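Local structure of NAD-dependent aldehyde dehydrogenase (Burkholderia multivorans, 5UJU) at residues 519-522 against 523-526; 297-300 against 301-305; 59-63 against 64-68; 426-429 against 430-433. The protein probably oxidises aldehydes to carboxylic acids with NAD as the electron acceptor. All coordinates share one frame; numbering follows the deposited sequence.

Each of the four contacts is local, within a continuous stretch of its own, and none touches another. Contact 1 is the most deeply set by residue burial: its turn leans on helix 332-344 and reaches the second subunit. Contact 2, the start of helix 299-308, lies about 26 Å from it, centre to centre, on the opposite side of the chain's centre, and is largely a surface arrangement. Contacts 3 and 4 are peripheral loops whose nearest atoms are about 9 Å apart; each pairs a buried histidine with a phenylalanine. Amide and backbone bonds close contact 1, a serine N-cap starts the helix in contact 2, and rings combine with water bridges in contacts 3 and 4.

Contact 1. Residues 519-522 against 523-526; sequences GVFV and NQSA
Gln524 folds back over the turn and lies alongside Phe521, the two side chains running the same way with the amide plane inclined by 49° to the ring. Its CG stands anti to the carbonyl carbon (chi1 -62°) and the chain runs extended beyond, carrying OE1 to Phe521 N. The carboxamide oxygen OE1 does most of the touching. It accepts the backbone N-H of Phe521 at 2.8 Å between Phe521 N and Gln524 OE1, in a nearly straight bond (166°) that meets the oxygen from above the carbonyl plane, and it also sits obliquely beside the ring, 3.6 Å from Phe521 CD2. On the Val520 side Gln524 OE1 comes within 3.3 Å of Val520 CA. The backbone supplies the complementary bond: Gln524 N donates to Phe521 O at 2.8 Å, closing a type I beta turn from Phe521 to Gln524. Phe521 is thus gripped through both its N and its O by one residue. Asn523 crosses Val522 at about a right angle, its OD1 lying 3.6 Å from Val522 CG1, while its ND2 donates to Ser342 O. A water donates to both Val522 O and Gln524 O, linking the two carbonyls. The turn follows strand 511-514 in the chain. Its Phe521 ring meets Phe341 of helix 332-344, Val522 packs on strand 487-491, and Gln524 O accepts from Arg560 of the second subunit.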
ATOM      1  N   GLY A 519      21.897 -26.332 -11.638  1.00 44.73           N
ATOM      2  CA  GLY A 519      22.643 -25.110 -11.432  1.00 41.67           C
ATOM      3  C   GLY A 519      21.887 -23.939 -10.858  1.00 44.25           C
ATOM      4  O   GLY A 519      22.474 -22.862 -10.702  1.00 46.25           O
ATOM      5  N   VAL A 520      20.610 -24.096 -10.525  1.00 38.98           N
ATOM      6  CA  VAL A 520      19.834 -23.047  -9.872  1.00 44.15           C
ATOM      7  C   VAL A 520      19.652 -23.443  -8.410  1.00 43.20           C
ATOM      8  O   VAL A 520      19.271 -24.582  -8.112  1.00 36.89           O
ATOM      9  CB  VAL A 520      18.479 -22.822 -10.569  1.00 43.40           C
ATOM     10  CG1 VAL A 520      17.608 -21.872  -9.757  1.00 38.74           C
ATOM     11  CG2 VAL A 520      18.685 -22.274 -11.979  1.00 39.15           C
ATOM     12  N   PHE A 521      19.953 -22.518  -7.503  1.00 44.86           N
ATOM     13  CA  PHE A 521      19.896 -22.784  -6.074  1.00 43.17           C
ATOM     14  C   PHE A 521      18.798 -21.958  -5.424  1.00 38.50           C
ATOM     15  O   PHE A 521      18.489 -20.843  -5.868  1.00 33.96           O
ATOM     16  CB  PHE A 521      21.242 -22.490  -5.405  1.00 38.35           C
ATOM     17  CG  PHE A 521      22.395 -23.128  -6.108  1.00 43.72           C
ATOM     18  CD1 PHE A 521      22.608 -24.500  -6.001  1.00 39.84           C
ATOM     19  CD2 PHE A 521      23.247 -22.373  -6.907  1.00 45.39           C
ATOM     20  CE1 PHE A 521      23.655 -25.107  -6.662  1.00 37.87           C
ATOM     21  CE2 PHE A 521      24.300 -22.974  -7.574  1.00 47.75           C
ATOM     22  CZ  PHE A 521      24.510 -24.350  -7.447  1.00 39.56           C
ATOM     23  N   VAL A 522      18.199 -22.531  -4.371  1.00 29.35           N
ATOM     24  CA  VAL A 522      17.104 -21.847  -3.689  1.00 34.74           C
ATOM     25  C   VAL A 522      17.538 -20.460  -3.229  1.00 33.37           C
ATOM     26  O   VAL A 522      16.711 -19.548  -3.140  1.00 34.52           O
ATOM     27  CB  VAL A 522      16.572 -22.701  -2.517  1.00 38.90           C
ATOM     28  CG1 VAL A 522      17.584 -22.758  -1.371  1.00 39.23           C
ATOM     29  CG2 VAL A 522      15.212 -22.174  -2.051  1.00 32.13           C
ATOM     30  N   ASN A 523      18.846 -20.259  -2.984  1.00 32.86           N
ATOM     31  CA  ASN A 523      19.319 -18.940  -2.574  1.00 26.04           C
ATOM     32  C   ASN A 523      19.066 -17.893  -3.652  1.00 33.95           C
ATOM     33  O   ASN A 523      18.926 -16.710  -3.331  1.00 34.26           O
ATOM     34  CB  ASN A 523      20.821 -18.933  -2.268  1.00 29.77           C
ATOM     35  CG  ASN A 523      21.274 -20.147  -1.478  1.00 38.52           C
ATOM     36  OD1 ASN A 523      20.884 -21.272  -1.777  1.00 38.61           O
ATOM     37  ND2 ASN A 523      22.115 -19.918  -0.470  1.00 34.28           N
ATOM     38  N   GLN A 524      19.010 -18.299  -4.918  1.00 36.23           N
ATOM     39  CA  GLN A 524      19.045 -17.357  -6.031  1.00 39.66           C
ATOM     40  C   GLN A 524      17.655 -16.861  -6.411  1.00 39.73           C
ATOM     41  O   GLN A 524      16.661 -17.591  -6.324  1.00 39.38           O
ATOM     42  CB  GLN A 524      19.694 -18.004  -7.253  1.00 46.19           C
ATOM     43  CG  GLN A 524      21.134 -18.412  -7.037  1.00 49.25           C
ATOM     44  CD  GLN A 524      21.675 -19.248  -8.177  1.00 45.77           C
ATOM     45  OE1 GLN A 524      21.013 -20.166  -8.665  1.00 44.31           O
ATOM     46  NE2 GLN A 524      22.877 -18.911  -8.630  1.00 45.62           N
ATOM     47  N   SER A 525      17.593 -15.597  -6.837  1.00 34.42           N
ATOM     48  CA  SER A 525      16.364 -15.063  -7.406  1.00 44.80           C
ATOM     49  C   SER A 525      16.729 -14.033  -8.466  1.00 43.90           C
ATOM     50  O   SER A 525      17.703 -13.288  -8.317  1.00 45.83           O
ATOM     51  CB  SER A 525      15.436 -14.447  -6.339  1.00 49.18           C
ATOM     52  OG  SER A 525      15.897 -13.192  -5.866  1.00 51.19           O
ATOM     53  N   ALA A 526      15.929 -13.988  -9.524  1.00 33.31           N
ATOM     54  CA  ALA A 526      16.165 -13.098 -10.652  1.00 37.50           C
ATOM     55  C   ALA A 526      15.134 -11.983 -10.642  1.00 37.22           C
ATOM     56  O   ALA A 526      13.929 -12.246 -10.521  1.00 36.17           O
ATOM     57  CB  ALA A 526      16.107 -13.858 -11.979  1.00 35.40           C
TER
HETATM   58  O   HOH W   1      14.834 -17.682  -3.985  1.00 41.65           O

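Contact 2. Residues 297-300 against 301-305; sequences GSTQ and NGTWL
The N-terminus of helix 299-308, the crossover helix of a beta-alpha-beta unit between parallel strands 290-296 and 313-317, is capped by Ser298. Its hydroxyl oxygen accepts the backbone N-H of Asn301 at 3.0 Å between Asn301 N and Ser298 OG, with an N-H...O angle of 163°. The torsion that places OG between the backbone N and the carbonyl carbon (chi1 76°) turns the hydroxyl toward this amide of the first helical turn. Ser298 OG also lies close against the Asn301 side chain, 3.2 Å from Asn301 CG.

Two waters extend the cap. One accepts from both Ser298 N and Asn301 ND2, tying the carboxamide to the residue before the helix; the other is hydrogen-bonded to Ser298 OG and makes weak, long bonds to Gln300 OE1 and Asn301 OD1. Gly302 N donates to Ser298 O at 2.9 Å, so the cap residue is held through its carbonyl as well as its hydroxyl.

Within the first turn, Thr299 and Thr303 lie side by side, with Thr299 CG2 3.8 Å from Thr303 OG1. The Thr299 hydroxyl itself is bonded to Ala319 N, which fastens this end of the helix to the chain just beyond strand 313-317. Trp304 N continues the helical pattern by donating to Gln300 O. Thr299 O has two donors from a single residue: Thr303 N at 2.8 Å and Thr303 OG1 at 2.6 Å, which approach from opposite faces of the carbonyl plane.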
ATOM      1  N   GLY A 297      16.650  -5.969   8.156  1.00 32.39           N
ATOM      2  CA  GLY A 297      17.350  -6.294   9.391  1.00 36.60           C
ATOM      3  C   GLY A 297      16.546  -7.229  10.265  1.00 38.71           C
ATOM      4  O   GLY A 297      15.780  -8.059   9.770  1.00 39.93           O
ATOM      5  N   SER A 298      16.721  -7.073  11.577  1.00 34.25           N
ATOM      6  CA  SER A 298      16.113  -7.998  12.524  1.00 43.22           C
ATOM      7  C   SER A 298      14.598  -7.856  12.544  1.00 41.84           C
ATOM      8  O   SER A 298      14.036  -6.797  12.230  1.00 32.89           O
ATOM      9  CB  SER A 298      16.652  -7.780  13.943  1.00 46.51           C
ATOM     10  OG  SER A 298      16.097  -6.622  14.540  1.00 42.94           O
ATOM     11  N   THR A 299      13.942  -8.946  12.943  1.00 32.43           N
ATOM     12  CA  THR A 299      12.495  -8.944  13.107  1.00 38.89           C
ATOM     13  C   THR A 299      12.066  -7.941  14.165  1.00 41.96           C
ATOM     14  O   THR A 299      11.062  -7.239  13.995  1.00 40.00           O
ATOM     15  CB  THR A 299      12.014 -10.353  13.468  1.00 39.70           C
ATOM     16  OG1 THR A 299      12.229 -11.219  12.350  1.00 43.51           O
ATOM     17  CG2 THR A 299      10.534 -10.351  13.821  1.00 38.42           C
ATOM     18  N   GLN A 300      12.823  -7.857  15.264  1.00 42.61           N
ATOM     19  CA  GLN A 300      12.470  -6.953  16.353  1.00 42.48           C
ATOM     20  C   GLN A 300      12.556  -5.496  15.916  1.00 30.89           C
ATOM     21  O   GLN A 300      11.657  -4.701  16.204  1.00 31.56           O
ATOM     22  CB  GLN A 300      13.386  -7.186  17.550  1.00 46.67           C
ATOM     23  CG  GLN A 300      12.976  -6.374  18.761  1.00 62.58           C
ATOM     24  CD  GLN A 300      13.866  -6.622  19.959  1.00 71.86           C
ATOM     25  OE1 GLN A 300      14.963  -6.065  20.054  1.00 74.47           O
ATOM     26  NE2 GLN A 300      13.381  -7.422  20.901  1.00 72.18           N
ATOM     27  N   ASN A 301      13.631  -5.127  15.230  1.00 27.44           N
ATOM     28  CA  ASN A 301      13.748  -3.746  14.763  1.00 37.14           C
ATOM     29  C   ASN A 301      12.728  -3.437  13.672  1.00 35.57           C
ATOM     30  O   ASN A 301      12.110  -2.363  13.681  1.00 30.92           O
ATOM     31  CB  ASN A 301      15.165  -3.465  14.261  1.00 32.76           C
ATOM     32  CG  ASN A 301      16.203  -3.492  15.375  1.00 42.13           C
ATOM     33  OD1 ASN A 301      15.864  -3.442  16.560  1.00 40.74           O
ATOM     34  ND2 ASN A 301      17.477  -3.564  14.997  1.00 39.09           N
ATOM     35  N   GLY A 302      12.537  -4.362  12.723  1.00 32.50           N
ATOM     36  CA  GLY A 302      11.562  -4.133  11.665  1.00 33.09           C
ATOM     37  C   GLY A 302      10.151  -4.014  12.201  1.00 34.49           C
ATOM     38  O   GLY A 302       9.376  -3.159  11.765  1.00 32.89           O
ATOM     39  N   THR A 303       9.807  -4.868  13.164  1.00 31.75           N
ATOM     40  CA  THR A 303       8.512  -4.798  13.837  1.00 34.56           C
ATOM     41  C   THR A 303       8.340  -3.486  14.598  1.00 38.89           C
ATOM     42  O   THR A 303       7.243  -2.914  14.630  1.00 37.92           O
ATOM     43  CB  THR A 303       8.394  -5.981  14.801  1.00 35.52           C
ATOM     44  OG1 THR A 303       8.473  -7.205  14.063  1.00 39.39           O
ATOM     45  CG2 THR A 303       7.107  -5.941  15.545  1.00 40.95           C
ATOM     46  N   TRP A 304       9.398  -3.021  15.262  1.00 32.62           N
ATOM     47  CA  TRP A 304       9.312  -1.747  15.968  1.00 36.44           C
ATOM     48  C   TRP A 304       8.916  -0.626  15.012  1.00 28.02           C
ATOM     49  O   TRP A 304       8.019   0.167  15.314  1.00 30.33           O
ATOM     50  CB  TRP A 304      10.647  -1.438  16.655  1.00 31.57           C
ATOM     51  CG  TRP A 304      10.607  -0.250  17.565  1.00 31.28           C
ATOM     52  CD1 TRP A 304      10.378  -0.250  18.909  1.00 35.21           C
ATOM     53  CD2 TRP A 304      10.786   1.122  17.189  1.00 30.85           C
ATOM     54  NE1 TRP A 304      10.410   1.033  19.394  1.00 33.31           N
ATOM     55  CE2 TRP A 304      10.653   1.896  18.358  1.00 35.78           C
ATOM     56  CE3 TRP A 304      11.048   1.767  15.978  1.00 32.98           C
ATOM     57  CZ2 TRP A 304      10.768   3.284  18.354  1.00 34.95           C
ATOM     58  CZ3 TRP A 304      11.167   3.155  15.976  1.00 39.07           C
ATOM     59  CH2 TRP A 304      11.025   3.894  17.158  1.00 33.89           C
ATOM     60  N   LEU A 305       9.546  -0.577  13.831  1.00 31.47           N
ATOM     61  CA  LEU A 305       9.255   0.477  12.855  1.00 30.80           C
ATOM     62  C   LEU A 305       7.815   0.406  12.356  1.00 33.03           C
ATOM     63  O   LEU A 305       7.142   1.435  12.220  1.00 39.04           O
ATOM     64  CB  LEU A 305      10.221   0.374  11.674  1.00 30.11           C
ATOM     65  CG  LEU A 305      11.680   0.673  11.978  1.00 28.69           C
ATOM     66  CD1 LEU A 305      12.539   0.141  10.875  1.00 29.63           C
ATOM     67  CD2 LEU A 305      11.872   2.179  12.086  1.00 23.57           C
TER
HETATM   68  O   HOH W   2      18.804  -4.824  12.746  1.00 43.78           O
HETATM   69  O   HOH W   3      17.088  -6.569  17.335  1.00 54.06           O

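Contact 3. Residues 59-63 against 64-68; sequences KSHLG and KTFEL
The imidazole of His61 and the ring of Phe66 lie side by side and point the same way, their planes inclined by 35° and their centroids 5.3 Å apart. The rings meet obliquely, closest at 3.7 Å between His61 CE1 and Phe66 CE1. Over one face of the imidazole, offset toward the rim, stands Ser60 OG, 4.0 Å above the ring plane; that hydroxyl is bonded to Ala57 O. His61 NE2 is hydrogen-bonded to Glu136 OE2, which helps to fix how the imidazole is turned beside Phe66. Phe66 reaches the histidine with CG anti to its own backbone N (chi1 -166°), and both rings rest on helix 245-260, His61 on Ile249 and Arg252, Phe66 on Leu245 and Ala248.

Between the two aromatic residues the chain reverses in a type II beta turn from His61 to Lys64, in the chain that leads out of helix 50-60. Gly63 holds the third position with positive phi (68°), as this turn type commonly requires. A water bridges the ends of the turn, donating to His61 O at 2.8 Å and to Lys64 O at 2.9 Å.

Lys64 doubles back so that its CD lies 3.3 Å from Ser60 O. Beyond the bend in its chain, Lys64 NZ forms a salt bridge with Glu67 OE2 at 2.9 Å, meeting the oxygen from above the carboxylate plane. A second water donates to Ser60 O and accepts a weak bond from Lys64 NZ.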
ATOM      1  N   LYS A  59      40.743   1.367  -3.516  1.00 32.39           N
ATOM      2  CA  LYS A  59      41.876   1.697  -2.650  1.00 38.75           C
ATOM      3  C   LYS A  59      41.963   3.185  -2.352  1.00 36.23           C
ATOM      4  O   LYS A  59      42.485   3.575  -1.301  1.00 42.73           O
ATOM      5  CB  LYS A  59      43.195   1.232  -3.265  1.00 37.18           C
ATOM      6  CG  LYS A  59      43.462  -0.262  -3.157  1.00 43.73           C
ATOM      7  CD  LYS A  59      44.560  -0.664  -4.136  1.00 50.23           C
ATOM      8  CE  LYS A  59      44.967  -2.134  -4.000  1.00 57.15           C
ATOM      9  NZ  LYS A  59      46.097  -2.466  -4.935  1.00 56.03           N
ATOM     10  N   SER A  60      41.484   4.033  -3.265  1.00 32.03           N
ATOM     11  CA  SER A  60      41.547   5.471  -3.018  1.00 39.73           C
ATOM     12  C   SER A  60      40.688   5.890  -1.829  1.00 40.75           C
ATOM     13  O   SER A  60      40.954   6.938  -1.240  1.00 41.60           O
ATOM     14  CB  SER A  60      41.129   6.243  -4.271  1.00 40.41           C
ATOM     15  OG  SER A  60      39.718   6.360  -4.353  1.00 43.00           O
ATOM     16  N   HIS A  61      39.685   5.093  -1.442  1.00 30.70           N
ATOM     17  CA  HIS A  61      38.872   5.461  -0.288  1.00 33.23           C
ATOM     18  C   HIS A  61      39.544   5.119   1.033  1.00 35.32           C
ATOM     19  O   HIS A  61      39.122   5.632   2.078  1.00 33.51           O
ATOM     20  CB  HIS A  61      37.506   4.767  -0.335  1.00 34.24           C
ATOM     21  CG  HIS A  61      36.755   5.003  -1.603  1.00 35.74           C
ATOM     22  ND1 HIS A  61      36.428   6.264  -2.056  1.00 36.43           N
ATOM     23  CD2 HIS A  61      36.271   4.137  -2.521  1.00 34.65           C
ATOM     24  CE1 HIS A  61      35.774   6.163  -3.199  1.00 35.51           C
ATOM     25  NE2 HIS A  61      35.661   4.879  -3.502  1.00 30.43           N
ATOM     26  N   LEU A  62      40.558   4.257   1.018  1.00 31.31           N
ATOM     27  CA  LEU A  62      41.137   3.763   2.255  1.00 30.69           C
ATOM     28  C   LEU A  62      42.016   4.835   2.886  1.00 37.04           C
ATOM     29  O   LEU A  62      42.748   5.547   2.191  1.00 39.01           O
ATOM     30  CB  LEU A  62      41.964   2.507   1.976  1.00 34.83           C
ATOM     31  CG  LEU A  62      41.222   1.403   1.216  1.00 33.71           C
ATOM     32  CD1 LEU A  62      42.062   0.143   1.138  1.00 34.65           C
ATOM     33  CD2 LEU A  62      39.859   1.101   1.830  1.00 32.94           C
ATOM     34  N   GLY A  63      41.945   4.946   4.211  1.00 32.65           N
ATOM     35  CA  GLY A  63      42.773   5.920   4.908  1.00 37.81           C
ATOM     36  C   GLY A  63      42.438   7.377   4.671  1.00 33.52           C
ATOM     37  O   GLY A  63      43.311   8.233   4.826  1.00 36.75           O
ATOM     38  N   LYS A  64      41.206   7.695   4.285  1.00 34.95           N
ATOM     39  CA  LYS A  64      40.855   9.093   4.074  1.00 31.50           C
ATOM     40  C   LYS A  64      39.373   9.293   4.356  1.00 29.98           C
ATOM     41  O   LYS A  64      38.594   8.340   4.446  1.00 28.39           O
ATOM     42  CB  LYS A  64      41.239   9.558   2.667  1.00 48.31           C
ATOM     43  CG  LYS A  64      40.244   9.242   1.579  1.00 52.97           C
ATOM     44  CD  LYS A  64      40.732   9.840   0.261  1.00 55.69           C
ATOM     45  CE  LYS A  64      39.673  10.694  -0.400  1.00 56.92           C
ATOM     46  NZ  LYS A  64      40.177  11.268  -1.681  1.00 66.39           N
ATOM     47  N   THR A  65      38.984  10.560   4.471  1.00 31.86           N
ATOM     48  CA  THR A  65      37.587  10.905   4.673  1.00 30.23           C
ATOM     49  C   THR A  65      36.884  10.971   3.326  1.00 33.81           C
ATOM     50  O   THR A  65      37.359  11.631   2.395  1.00 33.82           O
ATOM     51  CB  THR A  65      37.464  12.234   5.413  1.00 35.24           C
ATOM     52  OG1 THR A  65      38.124  12.124   6.672  1.00 34.11           O
ATOM     53  CG2 THR A  65      35.997  12.591   5.668  1.00 35.51           C
ATOM     54  N   PHE A  66      35.752  10.278   3.234  1.00 28.05           N
ATOM     55  CA  PHE A  66      34.937  10.245   2.029  1.00 28.01           C
ATOM     56  C   PHE A  66      34.306  11.621   1.796  1.00 33.72           C
ATOM     57  O   PHE A  66      33.714  12.206   2.705  1.00 40.49           O
ATOM     58  CB  PHE A  66      33.863   9.152   2.191  1.00 31.53           C
ATOM     59  CG  PHE A  66      33.162   8.777   0.915  1.00 26.69           C
ATOM     60  CD1 PHE A  66      33.593   7.687   0.173  1.00 27.62           C
ATOM     61  CD2 PHE A  66      32.072   9.507   0.459  1.00 29.40           C
ATOM     62  CE1 PHE A  66      32.960   7.342  -1.019  1.00 30.29           C
ATOM     63  CE2 PHE A  66      31.434   9.162  -0.732  1.00 28.38           C
ATOM     64  CZ  PHE A  66      31.881   8.079  -1.464  1.00 28.71           C
ATOM     65  N   GLU A  67      34.492  12.164   0.598  1.00 33.69           N
ATOM     66  CA  GLU A  67      34.078  13.524   0.276  1.00 38.60           C
ATOM     67  C   GLU A  67      32.620  13.551  -0.184  1.00 38.18           C
ATOM     68  O   GLU A  67      32.247  12.854  -1.136  1.00 34.65           O
ATOM     69  CB  GLU A  67      34.991  14.106  -0.803  1.00 42.46           C
ATOM     70  CG  GLU A  67      36.480  13.919  -0.522  1.00 59.82           C
ATOM     71  CD  GLU A  67      37.320  13.836  -1.796  1.00 70.61           C
ATOM     72  OE1 GLU A  67      37.576  14.890  -2.409  1.00 71.87           O
ATOM     73  OE2 GLU A  67      37.715  12.712  -2.195  1.00 71.68           O
ATOM     74  N   LEU A  68      31.797  14.317   0.525  1.00 35.56           N
ATOM     75  CA  LEU A  68      30.463  14.726   0.092  1.00 38.23           C
ATOM     76  C   LEU A  68      30.273  16.200   0.418  1.00 42.99           C
ATOM     77  O   LEU A  68      30.797  16.683   1.423  1.00 54.94           O
ATOM     78  CB  LEU A  68      29.337  13.928   0.753  1.00 35.87           C
ATOM     79  CG  LEU A  68      29.245  12.425   0.548  1.00 40.29           C
ATOM     80  CD1 LEU A  68      28.319  11.856   1.606  1.00 37.63           C
ATOM     81  CD2 LEU A  68      28.702  12.153  -0.839  1.00 42.95           C
TER
HETATM   82  O   HOH W   4      42.700   8.949  -2.262  1.00 41.46           O
HETATM   83  O   HOH W   5      37.266   7.694   2.004  1.00 30.73           O

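Contact 4. Residues 426-429 against 430-433; sequences LQHP and AFPD
His428 ND1 accepts the backbone N-H of Ala430, 3.1 Å from His428 ND1 to Ala430 N, with the donor in the imidazole plane and an N-H...N angle of 163°. Across one face of the same ring, toward its rim, comes Phe431: its edge atom CD2 lies 3.6 Å from His428 CE1. The two planes stand at 73°, an edge-to-face pair. His428 CG, anti to the backbone N (chi1 -162°), brings the imidazole to the inside of the bend.

Gln427 spans the opening of the loop. Its NE2 donates to Pro432 O at 3.0 Å, in the carbonyl plane and on a lone pair, though the bond is bent. A water accepts from His428 N and lies 3.2 Å from Phe431 O, to which it can donate. The loop joins strands 418-421 and 440-445; His428 packs on Val395 of helix 391-398, and Phe431 meets Tyr84.

Because it acts as an acceptor toward Ala430, ND1 is probably unprotonated here, which would leave NE2 as the likely site of the ring proton and is consistent with a neutral imidazole.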
ATOM      1  N   LEU A 426      39.432 -21.797   8.451  1.00 24.04           N
ATOM      2  CA  LEU A 426      40.327 -21.919   7.313  1.00 28.11           C
ATOM      3  C   LEU A 426      41.298 -20.738   7.292  1.00 32.94           C
ATOM      4  O   LEU A 426      40.956 -19.624   7.700  1.00 32.39           O
ATOM      5  CB  LEU A 426      39.539 -21.964   5.994  1.00 24.98           C
ATOM      6  CG  LEU A 426      38.452 -23.024   5.757  1.00 22.21           C
ATOM      7  CD1 LEU A 426      38.006 -22.998   4.313  1.00 23.00           C
ATOM      8  CD2 LEU A 426      38.948 -24.430   6.154  1.00 23.52           C
ATOM      9  N   GLN A 427      42.514 -20.992   6.813  1.00 34.58           N
ATOM     10  CA  GLN A 427      43.490 -19.940   6.553  1.00 36.67           C
ATOM     11  C   GLN A 427      43.335 -19.560   5.091  1.00 30.61           C
ATOM     12  O   GLN A 427      43.571 -20.384   4.202  1.00 26.29           O
ATOM     13  CB  GLN A 427      44.920 -20.387   6.868  1.00 32.08           C
ATOM     14  CG  GLN A 427      45.975 -19.296   6.616  1.00 24.14           C
ATOM     15  CD  GLN A 427      45.859 -18.114   7.555  1.00 32.94           C
ATOM     16  OE1 GLN A 427      45.138 -18.167   8.544  1.00 32.81           O
ATOM     17  NE2 GLN A 427      46.552 -17.021   7.229  1.00 30.82           N
ATOM     18  N   HIS A 428      42.879 -18.340   4.851  1.00 27.94           N
ATOM     19  CA  HIS A 428      42.696 -17.865   3.484  1.00 30.45           C
ATOM     20  C   HIS A 428      44.053 -17.777   2.802  1.00 33.40           C
ATOM     21  O   HIS A 428      44.973 -17.157   3.347  1.00 34.36           O
ATOM     22  CB  HIS A 428      42.003 -16.500   3.475  1.00 30.97           C
ATOM     23  CG  HIS A 428      41.411 -16.138   2.145  1.00 30.09           C
ATOM     24  ND1 HIS A 428      42.176 -15.953   1.015  1.00 27.89           N
ATOM     25  CD2 HIS A 428      40.127 -15.941   1.766  1.00 28.78           C
ATOM     26  CE1 HIS A 428      41.388 -15.661  -0.005  1.00 30.66           C
ATOM     27  NE2 HIS A 428      40.141 -15.640   0.427  1.00 28.61           N
ATOM     28  N   PRO A 429      44.218 -18.355   1.613  1.00 32.59           N
ATOM     29  CA  PRO A 429      45.550 -18.358   0.984  1.00 34.14           C
ATOM     30  C   PRO A 429      46.059 -16.971   0.612  1.00 34.54           C
ATOM     31  O   PRO A 429      47.278 -16.791   0.500  1.00 34.06           O
ATOM     32  CB  PRO A 429      45.351 -19.225  -0.264  1.00 35.63           C
ATOM     33  CG  PRO A 429      44.051 -19.942  -0.046  1.00 41.03           C
ATOM     34  CD  PRO A 429      43.213 -19.043   0.792  1.00 32.81           C
ATOM     35  N   ALA A 430      45.172 -15.994   0.415  1.00 32.33           N
ATOM     36  CA  ALA A 430      45.572 -14.662  -0.033  1.00 31.92           C
ATOM     37  C   ALA A 430      45.389 -13.567   1.007  1.00 37.37           C
ATOM     38  O   ALA A 430      45.989 -12.497   0.859  1.00 38.24           O
ATOM     39  CB  ALA A 430      44.777 -14.264  -1.284  1.00 35.05           C
ATOM     40  N   PHE A 431      44.607 -13.810   2.059  1.00 32.27           N
ATOM     41  CA  PHE A 431      44.305 -12.804   3.078  1.00 35.58           C
ATOM     42  C   PHE A 431      44.603 -13.408   4.441  1.00 36.74           C
ATOM     43  O   PHE A 431      43.738 -14.054   5.045  1.00 37.54           O
ATOM     44  CB  PHE A 431      42.853 -12.336   2.998  1.00 34.97           C
ATOM     45  CG  PHE A 431      42.525 -11.570   1.753  1.00 36.75           C
ATOM     46  CD1 PHE A 431      42.911 -10.239   1.623  1.00 34.84           C
ATOM     47  CD2 PHE A 431      41.822 -12.161   0.718  1.00 36.56           C
ATOM     48  CE1 PHE A 431      42.608  -9.512   0.474  1.00 37.71           C
ATOM     49  CE2 PHE A 431      41.520 -11.438  -0.436  1.00 39.05           C
ATOM     50  CZ  PHE A 431      41.914 -10.110  -0.553  1.00 37.97           C
ATOM     51  N   PRO A 432      45.814 -13.190   4.964  1.00 38.46           N
ATOM     52  CA  PRO A 432      46.229 -13.877   6.200  1.00 38.24           C
ATOM     53  C   PRO A 432      45.300 -13.666   7.379  1.00 34.69           C
ATOM     54  O   PRO A 432      45.217 -14.533   8.258  1.00 33.52           O
ATOM     55  CB  PRO A 432      47.613 -13.271   6.484  1.00 43.02           C
ATOM     56  CG  PRO A 432      48.091 -12.750   5.167  1.00 41.52           C
ATOM     57  CD  PRO A 432      46.869 -12.302   4.431  1.00 36.78           C
ATOM     58  N   ASP A 433      44.603 -12.535   7.444  1.00 29.24           N
ATOM     59  CA  ASP A 433      43.767 -12.227   8.595  1.00 28.12           C
ATOM     60  C   ASP A 433      42.277 -12.357   8.300  1.00 25.58           C
ATOM     61  O   ASP A 433      41.460 -11.897   9.102  1.00 31.13           O
ATOM     62  CB  ASP A 433      44.089 -10.822   9.106  1.00 40.38           C
ATOM     63  CG  ASP A 433      45.500 -10.720   9.658  1.00 45.89           C
ATOM     64  OD1 ASP A 433      45.976 -11.710  10.257  1.00 45.45           O
ATOM     65  OD2 ASP A 433      46.135  -9.659   9.476  1.00 45.22           O
TER
HETATM   66  O   HOH W   6      42.662 -16.350   6.955  1.00 28.93           O